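Local coordinates for peroxinectin A (Dictyostelium discoideum, PDB 6ERC), which uses hydrogen peroxide at a heme to oxidise phenolic donors, and also has iodide and thiocyanate peroxidase activity, at residues Ala290-Phe301 with Phe454-Thr465. Sequence-based numbering, arbitrary orientation.
With HEM (protoporphyrin IX containing Fe), chain F.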
ATOM      1  N   ALA A 290      -5.002 -10.971 -13.246  1.00 54.24           N
ATOM      2  CA  ALA A 290      -4.782  -9.737 -12.504  1.00 53.31           C
ATOM      3  C   ALA A 290      -4.275  -9.971 -11.087  1.00 52.55           C
ATOM      4  O   ALA A 290      -3.956  -8.996 -10.398  1.00 52.04           O
ATOM      5  CB  ALA A 290      -6.081  -8.929 -12.447  1.00 53.94           C
ATOM      6  N   GLN A 291      -4.198 -11.225 -10.639  1.00 53.36           N
ATOM      7  CA  GLN A 291      -3.756 -11.525  -9.284  1.00 52.57           C
ATOM      8  C   GLN A 291      -2.414 -10.861  -8.999  1.00 52.52           C
ATOM      9  O   GLN A 291      -1.546 -10.779  -9.872  1.00 51.23           O
ATOM     10  CB  GLN A 291      -3.648 -13.041  -9.097  1.00 53.56           C
ATOM     11  CG  GLN A 291      -3.316 -13.488  -7.679  1.00 54.66           C
ATOM     12  CD  GLN A 291      -4.502 -13.407  -6.743  1.00 55.76           C
ATOM     13  OE1 GLN A 291      -5.645 -13.615  -7.150  1.00 57.44           O
ATOM     14  NE2 GLN A 291      -4.237 -13.106  -5.478  1.00 54.86           N
ATOM     15  N   VAL A 292      -2.250 -10.382  -7.765  1.00 51.80           N
ATOM     16  CA  VAL A 292      -1.020  -9.698  -7.385  1.00 53.23           C
ATOM     17  C   VAL A 292       0.124 -10.702  -7.302  1.00 53.53           C
ATOM     18  O   VAL A 292      -0.059 -11.854  -6.886  1.00 53.26           O
ATOM     19  CB  VAL A 292      -1.206  -8.958  -6.049  1.00 54.05           C
ATOM     20  CG1 VAL A 292       0.116  -8.342  -5.578  1.00 52.50           C
ATOM     21  CG2 VAL A 292      -2.279  -7.887  -6.178  1.00 52.39           C
ATOM     22  N   SER A 293       1.316 -10.266  -7.696  1.00 51.92           N
ATOM     23  CA  SER A 293       2.503 -11.100  -7.595  1.00 52.64           C
ATOM     24  C   SER A 293       3.131 -10.954  -6.217  1.00 52.39           C
ATOM     25  O   SER A 293       3.083  -9.890  -5.595  1.00 50.71           O
ATOM     26  CB  SER A 293       3.528 -10.728  -8.666  1.00 51.79           C
ATOM     27  OG  SER A 293       4.100  -9.461  -8.393  1.00 50.40           O
ATOM     28  N   ASN A 294       3.734 -12.047  -5.748  1.00 53.46           N
ATOM     29  CA  ASN A 294       4.349 -12.042  -4.427  1.00 53.80           C
ATOM     30  C   ASN A 294       5.481 -11.029  -4.345  1.00 52.31           C
ATOM     31  O   ASN A 294       5.678 -10.401  -3.298  1.00 52.33           O
ATOM     32  CB  ASN A 294       4.860 -13.441  -4.090  1.00 54.14           C
ATOM     33  CG  ASN A 294       4.874 -13.710  -2.605  1.00 54.14           C
ATOM     34  OD1 ASN A 294       5.432 -12.937  -1.826  1.00 54.48           O
ATOM     35  ND2 ASN A 294       4.241 -14.806  -2.199  1.00 55.06           N
ATOM     36  N   GLU A 295       6.222 -10.845  -5.437  1.00 50.52           N
ATOM     37  CA  GLU A 295       7.337  -9.906  -5.423  1.00 51.51           C
ATOM     38  C   GLU A 295       6.852  -8.463  -5.439  1.00 51.14           C
ATOM     39  O   GLU A 295       7.520  -7.584  -4.885  1.00 50.85           O
ATOM     40  CB  GLU A 295       8.260 -10.161  -6.615  1.00 53.40           C
ATOM     41  CG  GLU A 295       8.873 -11.557  -6.657  1.00 52.62           C
ATOM     42  CD  GLU A 295       7.912 -12.608  -7.191  1.00 53.34           C
ATOM     43  OE1 GLU A 295       6.713 -12.297  -7.350  1.00 51.16           O
ATOM     44  OE2 GLU A 295       8.360 -13.744  -7.456  1.00 54.92           O
ATOM     45  N   PHE A 296       5.702  -8.204  -6.064  1.00 53.25           N
ATOM     46  CA  PHE A 296       5.175  -6.843  -6.137  1.00 51.42           C
ATOM     47  C   PHE A 296       4.865  -6.307  -4.747  1.00 50.62           C
ATOM     48  O   PHE A 296       5.398  -5.272  -4.330  1.00 49.70           O
ATOM     49  CB  PHE A 296       3.923  -6.818  -7.018  1.00 51.28           C
ATOM     50  CG  PHE A 296       3.210  -5.489  -7.036  1.00 49.81           C
ATOM     51  CD1 PHE A 296       3.614  -4.479  -7.895  1.00 50.78           C
ATOM     52  CD2 PHE A 296       2.126  -5.256  -6.203  1.00 50.76           C
ATOM     53  CE1 PHE A 296       2.956  -3.256  -7.915  1.00 50.02           C
ATOM     54  CE2 PHE A 296       1.463  -4.033  -6.222  1.00 50.66           C
ATOM     55  CZ  PHE A 296       1.880  -3.037  -7.078  1.00 49.22           C
ATOM     56  N   THR A 297       4.004  -7.005  -4.008  1.00 50.80           N
ATOM     57  CA  THR A 297       3.578  -6.504  -2.709  1.00 52.61           C
ATOM     58  C   THR A 297       4.647  -6.697  -1.640  1.00 53.42           C
ATOM     59  O   THR A 297       4.783  -5.853  -0.748  1.00 53.04           O
ATOM     60  CB  THR A 297       2.273  -7.187  -2.288  1.00 53.21           C
ATOM     61  OG1 THR A 297       1.763  -6.560  -1.107  1.00 54.45           O
ATOM     62  CG2 THR A 297       2.476  -8.669  -2.017  1.00 53.18           C
ATOM     63  N   THR A 298       5.419  -7.781  -1.715  1.00 53.92           N
ATOM     64  CA  THR A 298       6.406  -8.062  -0.679  1.00 54.75           C
ATOM     65  C   THR A 298       7.671  -7.229  -0.856  1.00 53.04           C
ATOM     66  O   THR A 298       8.268  -6.792   0.133  1.00 51.77           O
ATOM     67  CB  THR A 298       6.759  -9.550  -0.678  1.00 55.99           C
ATOM     68  OG1 THR A 298       5.558 -10.332  -0.658  1.00 55.71           O
ATOM     69  CG2 THR A 298       7.607  -9.897   0.536  1.00 56.16           C
ATOM     70  N   THR A 299       8.094  -6.994  -2.101  1.00 51.86           N
ATOM     71  CA  THR A 299       9.406  -6.408  -2.369  1.00 52.52           C
ATOM     72  C   THR A 299       9.302  -5.068  -3.084  1.00 51.26           C
ATOM     73  O   THR A 299       9.646  -4.040  -2.496  1.00 51.31           O
ATOM     74  CB  THR A 299      10.249  -7.398  -3.176  1.00 54.16           C
ATOM     75  OG1 THR A 299      10.142  -8.707  -2.600  1.00 54.12           O
ATOM     76  CG2 THR A 299      11.713  -6.969  -3.189  1.00 53.51           C
ATOM     77  N   ALA A 300       8.847  -5.042  -4.337  1.00 51.78           N
ATOM     78  CA  ALA A 300       8.985  -3.844  -5.160  1.00 51.47           C
ATOM     79  C   ALA A 300       8.196  -2.671  -4.585  1.00 51.26           C
ATOM     80  O   ALA A 300       8.751  -1.596  -4.335  1.00 51.48           O
ATOM     81  CB  ALA A 300       8.537  -4.145  -6.590  1.00 52.54           C
ATOM     82  N   PHE A 301       6.896  -2.855  -4.375  1.00 50.18           N
ATOM     83  CA  PHE A 301       6.035  -1.731  -4.031  1.00 51.02           C
ATOM     84  C   PHE A 301       6.155  -1.298  -2.576  1.00 50.41           C
ATOM     85  O   PHE A 301       5.467  -0.352  -2.174  1.00 49.37           O
ATOM     86  CB  PHE A 301       4.576  -2.068  -4.342  1.00 50.69           C
ATOM     87  CG  PHE A 301       3.730  -0.863  -4.613  1.00 49.01           C
ATOM     88  CD1 PHE A 301       3.810  -0.210  -5.828  1.00 48.98           C
ATOM     89  CD2 PHE A 301       2.861  -0.377  -3.652  1.00 49.67           C
ATOM     90  CE1 PHE A 301       3.035   0.904  -6.084  1.00 50.38           C
ATOM     91  CE2 PHE A 301       2.083   0.738  -3.904  1.00 49.69           C
ATOM     92  CZ  PHE A 301       2.171   1.377  -5.120  1.00 47.82           C
ATOM     93  N   PHE A 454      12.891  -2.703  -9.328  1.00 52.30           N
ATOM     94  CA  PHE A 454      11.557  -2.361  -8.850  1.00 53.28           C
ATOM     95  C   PHE A 454      10.686  -1.832  -9.986  1.00 52.67           C
ATOM     96  O   PHE A 454       9.486  -2.118 -10.044  1.00 51.64           O
ATOM     97  CB  PHE A 454      11.655  -1.335  -7.718  1.00 53.54           C
ATOM     98  CG  PHE A 454      12.099  -1.912  -6.394  1.00 52.50           C
ATOM     99  CD1 PHE A 454      12.485  -3.239  -6.280  1.00 52.77           C
ATOM    100  CD2 PHE A 454      12.113  -1.120  -5.259  1.00 52.42           C
ATOM    101  CE1 PHE A 454      12.880  -3.757  -5.059  1.00 52.99           C
ATOM    102  CE2 PHE A 454      12.508  -1.634  -4.039  1.00 53.00           C
ATOM    103  CZ  PHE A 454      12.891  -2.953  -3.940  1.00 53.34           C
ATOM    104  N   TYR A 455      11.277  -1.063 -10.901  1.00 53.15           N
ATOM    105  CA  TYR A 455      10.538  -0.573 -12.060  1.00 52.89           C
ATOM    106  C   TYR A 455       9.889  -1.724 -12.821  1.00 53.61           C
ATOM    107  O   TYR A 455       8.703  -1.669 -13.168  1.00 51.81           O
ATOM    108  CB  TYR A 455      11.486   0.207 -12.971  1.00 54.51           C
ATOM    109  CG  TYR A 455      10.852   0.817 -14.198  1.00 53.85           C
ATOM    110  CD1 TYR A 455      10.584   0.049 -15.323  1.00 53.61           C
ATOM    111  CD2 TYR A 455      10.550   2.169 -14.242  1.00 55.02           C
ATOM    112  CE1 TYR A 455      10.017   0.608 -16.448  1.00 54.80           C
ATOM    113  CE2 TYR A 455       9.982   2.737 -15.363  1.00 55.18           C
ATOM    114  CZ  TYR A 455       9.719   1.953 -16.464  1.00 55.78           C
ATOM    115  OH  TYR A 455       9.155   2.517 -17.586  1.00 56.35           O
ATOM    116  N   LEU A 456      10.659  -2.781 -13.086  1.00 54.34           N
ATOM    117  CA  LEU A 456      10.150  -3.889 -13.887  1.00 53.93           C
ATOM    118  C   LEU A 456       9.022  -4.620 -13.167  1.00 53.67           C
ATOM    119  O   LEU A 456       8.023  -4.994 -13.791  1.00 54.38           O
ATOM    120  CB  LEU A 456      11.289  -4.849 -14.226  1.00 54.36           C
ATOM    121  CG  LEU A 456      11.045  -5.847 -15.361  1.00 54.53           C
ATOM    122  CD1 LEU A 456      12.365  -6.220 -16.017  1.00 55.60           C
ATOM    123  CD2 LEU A 456      10.331  -7.098 -14.866  1.00 53.90           C
ATOM    124  N   ILE A 457       9.160  -4.833 -11.857  1.00 51.48           N
ATOM    125  CA  ILE A 457       8.132  -5.556 -11.114  1.00 50.39           C
ATOM    126  C   ILE A 457       6.847  -4.739 -11.049  1.00 51.32           C
ATOM    127  O   ILE A 457       5.743  -5.279 -11.196  1.00 49.16           O
ATOM    128  CB  ILE A 457       8.650  -5.917  -9.709  1.00 50.94           C
ATOM    129  CG1 ILE A 457       9.891  -6.809  -9.810  1.00 53.49           C
ATOM    130  CG2 ILE A 457       7.567  -6.626  -8.899  1.00 50.08           C
ATOM    131  CD1 ILE A 457      10.692  -6.898  -8.532  1.00 51.66           C
ATOM    132  N   ILE A 458       6.964  -3.429 -10.829  1.00 50.94           N
ATOM    133  CA  ILE A 458       5.780  -2.583 -10.742  1.00 50.70           C
ATOM    134  C   ILE A 458       5.109  -2.470 -12.106  1.00 51.59           C
ATOM    135  O   ILE A 458       3.886  -2.602 -12.229  1.00 49.68           O
ATOM    136  CB  ILE A 458       6.151  -1.200 -10.176  1.00 50.07           C
ATOM    137  CG1 ILE A 458       6.637  -1.339  -8.732  1.00 50.12           C
ATOM    138  CG2 ILE A 458       4.953  -0.260 -10.235  1.00 50.92           C
ATOM    139  CD1 ILE A 458       7.314  -0.098  -8.189  1.00 50.71           C
ATOM    140  N   TYR A 459       5.900  -2.218 -13.151  1.00 51.70           N
ATOM    141  CA  TYR A 459       5.340  -2.147 -14.495  1.00 51.59           C
ATOM    142  C   TYR A 459       4.582  -3.421 -14.834  1.00 51.06           C
ATOM    143  O   TYR A 459       3.489  -3.370 -15.411  1.00 52.76           O
ATOM    144  CB  TYR A 459       6.454  -1.903 -15.513  1.00 52.78           C
ATOM    145  CG  TYR A 459       5.969  -1.770 -16.941  1.00 52.07           C
ATOM    146  CD1 TYR A 459       5.676  -2.893 -17.705  1.00 51.91           C
ATOM    147  CD2 TYR A 459       5.813  -0.523 -17.526  1.00 52.78           C
ATOM    148  CE1 TYR A 459       5.234  -2.777 -19.007  1.00 53.15           C
ATOM    149  CE2 TYR A 459       5.373  -0.396 -18.831  1.00 53.20           C
ATOM    150  CZ  TYR A 459       5.084  -1.526 -19.566  1.00 53.51           C
ATOM    151  OH  TYR A 459       4.644  -1.405 -20.866  1.00 54.43           O
ATOM    152  N   GLU A 460       5.143  -4.575 -14.471  1.00 50.45           N
ATOM    153  CA  GLU A 460       4.542  -5.847 -14.854  1.00 51.28           C
ATOM    154  C   GLU A 460       3.223  -6.078 -14.128  1.00 51.04           C
ATOM    155  O   GLU A 460       2.285  -6.648 -14.699  1.00 51.13           O
ATOM    156  CB  GLU A 460       5.527  -6.983 -14.575  1.00 50.51           C
ATOM    157  CG  GLU A 460       5.169  -8.306 -15.241  1.00 51.73           C
ATOM    158  CD  GLU A 460       4.161  -9.121 -14.453  1.00 50.84           C
ATOM    159  OE1 GLU A 460       4.012  -8.880 -13.236  1.00 50.06           O
ATOM    160  OE2 GLU A 460       3.515 -10.007 -15.053  1.00 50.93           O
ATOM    161  N   GLN A 461       3.125  -5.637 -12.872  1.00 49.67           N
ATOM    162  CA  GLN A 461       1.902  -5.850 -12.105  1.00 49.89           C
ATOM    163  C   GLN A 461       0.754  -5.014 -12.659  1.00 49.57           C
ATOM    164  O   GLN A 461      -0.311  -5.543 -13.000  1.00 48.68           O
ATOM    165  CB  GLN A 461       2.142  -5.516 -10.631  1.00 49.71           C
ATOM    166  CG  GLN A 461       0.913  -5.700  -9.755  1.00 48.90           C
ATOM    167  CD  GLN A 461       0.389  -7.117  -9.788  1.00 50.12           C
ATOM    168  OE1 GLN A 461       1.011  -8.034  -9.254  1.00 52.02           O
ATOM    169  NE2 GLN A 461      -0.757  -7.307 -10.425  1.00 50.73           N
ATOM    170  N   PHE A 462       0.949  -3.698 -12.752  1.00 48.50           N
ATOM    171  CA  PHE A 462      -0.153  -2.819 -13.122  1.00 50.86           C
ATOM    172  C   PHE A 462      -0.598  -3.016 -14.565  1.00 50.90           C
ATOM    173  O   PHE A 462      -1.725  -2.647 -14.908  1.00 47.80           O
ATOM    174  CB  PHE A 462       0.235  -1.364 -12.870  1.00 48.85           C
ATOM    175  CG  PHE A 462       0.205  -0.982 -11.418  1.00 48.76           C
ATOM    176  CD1 PHE A 462      -0.990  -0.968 -10.718  1.00 49.05           C
ATOM    177  CD2 PHE A 462       1.368  -0.643 -10.750  1.00 49.03           C
ATOM    178  CE1 PHE A 462      -1.024  -0.623  -9.383  1.00 49.06           C
ATOM    179  CE2 PHE A 462       1.337  -0.294  -9.415  1.00 48.93           C
ATOM    180  CZ  PHE A 462       0.141  -0.283  -8.732  1.00 48.37           C
ATOM    181  N   PHE A 463       0.246  -3.597 -15.417  1.00 51.15           N
ATOM    182  CA  PHE A 463      -0.234  -4.005 -16.729  1.00 50.04           C
ATOM    183  C   PHE A 463      -1.313  -5.069 -16.599  1.00 51.17           C
ATOM    184  O   PHE A 463      -2.309  -5.053 -17.334  1.00 52.65           O
ATOM    185  CB  PHE A 463       0.921  -4.524 -17.579  1.00 50.40           C
ATOM    186  CG  PHE A 463       0.514  -4.924 -18.965  1.00 50.21           C
ATOM    187  CD1 PHE A 463       0.082  -6.211 -19.231  1.00 50.88           C
ATOM    188  CD2 PHE A 463       0.557  -4.009 -20.002  1.00 51.84           C
ATOM    189  CE1 PHE A 463      -0.294  -6.581 -20.505  1.00 51.15           C
ATOM    190  CE2 PHE A 463       0.181  -4.372 -21.278  1.00 53.29           C
ATOM    191  CZ  PHE A 463      -0.245  -5.661 -21.529  1.00 52.90           C
ATOM    192  N   ARG A 464      -1.139  -6.000 -15.659  1.00 51.26           N
ATOM    193  CA  ARG A 464      -2.080  -7.104 -15.528  1.00 52.22           C
ATOM    194  C   ARG A 464      -3.361  -6.679 -14.820  1.00 51.24           C
ATOM    195  O   ARG A 464      -4.456  -7.062 -15.246  1.00 53.10           O
ATOM    196  CB  ARG A 464      -1.418  -8.272 -14.796  1.00 50.80           C
ATOM    197  CG  ARG A 464      -0.399  -9.011 -15.654  1.00 52.55           C
ATOM    198  CD  ARG A 464       0.163 -10.243 -14.963  1.00 50.46           C
ATOM    199  NE  ARG A 464       0.981  -9.903 -13.802  1.00 49.55           N
ATOM    200  CZ  ARG A 464       0.571  -9.943 -12.538  1.00 50.41           C
ATOM    201  NH1 ARG A 464       1.409  -9.613 -11.564  1.00 50.88           N
ATOM    202  NH2 ARG A 464      -0.664 -10.315 -12.236  1.00 50.87           N
ATOM    203  N   THR A 465      -3.260  -5.887 -13.748  1.00 50.21           N
ATOM    204  CA  THR A 465      -4.469  -5.481 -13.034  1.00 53.95           C
ATOM    205  C   THR A 465      -5.343  -4.529 -13.844  1.00 51.91           C
ATOM    206  O   THR A 465      -6.473  -4.257 -13.429  1.00 51.63           O
ATOM    207  CB  THR A 465      -4.122  -4.838 -11.688  1.00 52.96           C
ATOM    208  OG1 THR A 465      -2.985  -3.981 -11.833  1.00 52.88           O
ATOM    209  CG2 THR A 465      -3.840  -5.914 -10.643  1.00 52.53           C
TER
HETATM  210  CHA HEM F 604       2.834  -3.057   4.256  1.00 54.12           C
HETATM  211  CHB HEM F 604       2.912   0.617   7.398  1.00 50.11           C
HETATM  212  CHC HEM F 604       3.367   3.744   3.699  1.00 47.77           C
HETATM  213  CHD HEM F 604       3.530   0.037   0.587  1.00 52.38           C
HETATM  214  C1A HEM F 604       2.879  -2.336   5.424  1.00 52.15           C
HETATM  215  C2A HEM F 604       2.940  -2.889   6.754  1.00 50.82           C
HETATM  216  C3A HEM F 604       2.964  -1.881   7.630  1.00 49.41           C
HETATM  217  C4A HEM F 604       2.915  -0.650   6.874  1.00 49.80           C
HETATM  218  CMA HEM F 604       3.025  -1.984   9.170  1.00 45.54           C
HETATM  219  CAA HEM F 604       2.983  -4.394   7.066  1.00 51.66           C
HETATM  220  CBA HEM F 604       4.364  -4.685   7.638  1.00 52.61           C
HETATM  221  CGA HEM F 604       4.704  -6.139   7.443  1.00 54.79           C
HETATM  222  O1A HEM F 604       4.814  -6.586   6.272  1.00 54.82           O
HETATM  223  O2A HEM F 604       4.879  -6.853   8.462  1.00 54.01           O
HETATM  224  C1B HEM F 604       3.021   1.773   6.663  1.00 49.24           C
HETATM  225  C2B HEM F 604       3.018   3.105   7.215  1.00 47.71           C
HETATM  226  C3B HEM F 604       3.138   3.976   6.198  1.00 48.25           C
HETATM  227  C4B HEM F 604       3.225   3.214   4.968  1.00 49.49           C
HETATM  228  CMB HEM F 604       2.884   3.378   8.726  1.00 43.14           C
HETATM  229  CAB HEM F 604       3.196   5.521   6.225  1.00 47.63           C
HETATM  230  CBB HEM F 604       3.202   6.234   7.355  1.00 48.58           C
HETATM  231  C1C HEM F 604       3.461   3.022   2.530  1.00 47.66           C
HETATM  232  C2C HEM F 604       3.628   3.563   1.192  1.00 48.10           C
HETATM  233  C3C HEM F 604       3.670   2.526   0.327  1.00 49.54           C
HETATM  234  C4C HEM F 604       3.532   1.314   1.104  1.00 51.55           C
HETATM  235  CMC HEM F 604       3.733   5.082   0.936  1.00 45.50           C
HETATM  236  CAC HEM F 604       3.831   2.448  -1.214  1.00 47.87           C
HETATM  237  CBC HEM F 604       3.952   3.487  -2.043  1.00 47.73           C
HETATM  238  C1D HEM F 604       3.312  -1.115   1.303  1.00 52.10           C
HETATM  239  C2D HEM F 604       3.152  -2.440   0.749  1.00 51.41           C
HETATM  240  C3D HEM F 604       2.972  -3.286   1.767  1.00 54.18           C
HETATM  241  C4D HEM F 604       2.991  -2.531   2.996  1.00 54.05           C
HETATM  242  CMD HEM F 604       3.219  -2.779  -0.754  1.00 49.08           C
HETATM  243  CAD HEM F 604       2.735  -4.805   1.700  1.00 53.66           C
HETATM  244  CBD HEM F 604       1.260  -4.969   1.346  1.00 54.33           C
HETATM  245  CGD HEM F 604       0.674  -6.196   2.002  1.00 53.26           C
HETATM  246  O1D HEM F 604       0.252  -6.096   3.183  1.00 51.67           O
HETATM  247  O2D HEM F 604       0.615  -7.274   1.358  1.00 51.47           O
HETATM  248  NA  HEM F 604       2.864  -0.964   5.533  1.00 54.14           N
HETATM  249  NB  HEM F 604       3.148   1.872   5.292  1.00 54.65           N
HETATM  250  NC  HEM F 604       3.405   1.648   2.434  1.00 52.80           N
HETATM  251  ND  HEM F 604       3.206  -1.209   2.676  1.00 55.15           N
HETATM  252 FE   HEM F 604       3.122   0.316   3.961  1.00 61.91          FE
HETATM  253  O   HOH W   1       4.559  -7.755 -10.947  1.00 44.20           O
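Phe-296 of helix 294-300 packs on Ile-457 and Gln-461 of segment 454-465 of helix 452-467; the two axes come within 9.3 Å, their N-to-C directions 136° apart, roughly antiparallel but strongly inclined. The Phe-296 ring is a knob in the hole formed by Ile-457, Ile-458, Gln-461 and Phe-462. Gln-461 CG lies over the centre of one face of the Phe-296 ring, a CH-pi contact 3.5 Å from the centroid. With CG anti to the backbone N (chi1 180°) and a bend at chi2, the Gln-461 chain crosses this ring and carries its amide to the loop 290-293 that leads into helix 294-300. There Ser-293 N donates to Gln-461 OE1 (2.7 Å). Ser-293 also N-caps the short helix, its OG accepting from Phe-296 N.

Arg-464 NH2 donates to Gln-291 O at 2.6 Å, with that oxygen in the guanidinium plane, and also bonds Asn-289 O. Glu-460 holds the guanidinium side-on through NE and NH1. Without the guanidinium, as with an alanine here, Gln-291 O would probably lose this donor and Glu-460 its salt-bridge mate.

At the other end Ala-300 CA sits over the face of Phe-454, 3.8 Å from the ring centroid. Phe-296 turns its edge to the face of Phe-462, and Phe-462 its edge to the face of Phe-301. Both pairs are offset edge-to-face, the second more tilted, its planes 68° apart. This aromatic cluster leads to the heme pocket of the animal heme peroxidase fold, where the Phe-301 ring touches a methyl (HEM CMD) and a vinyl carbon (HEM CAC) and Thr-297 OG1 donates to a propionate oxygen, HEM O2D.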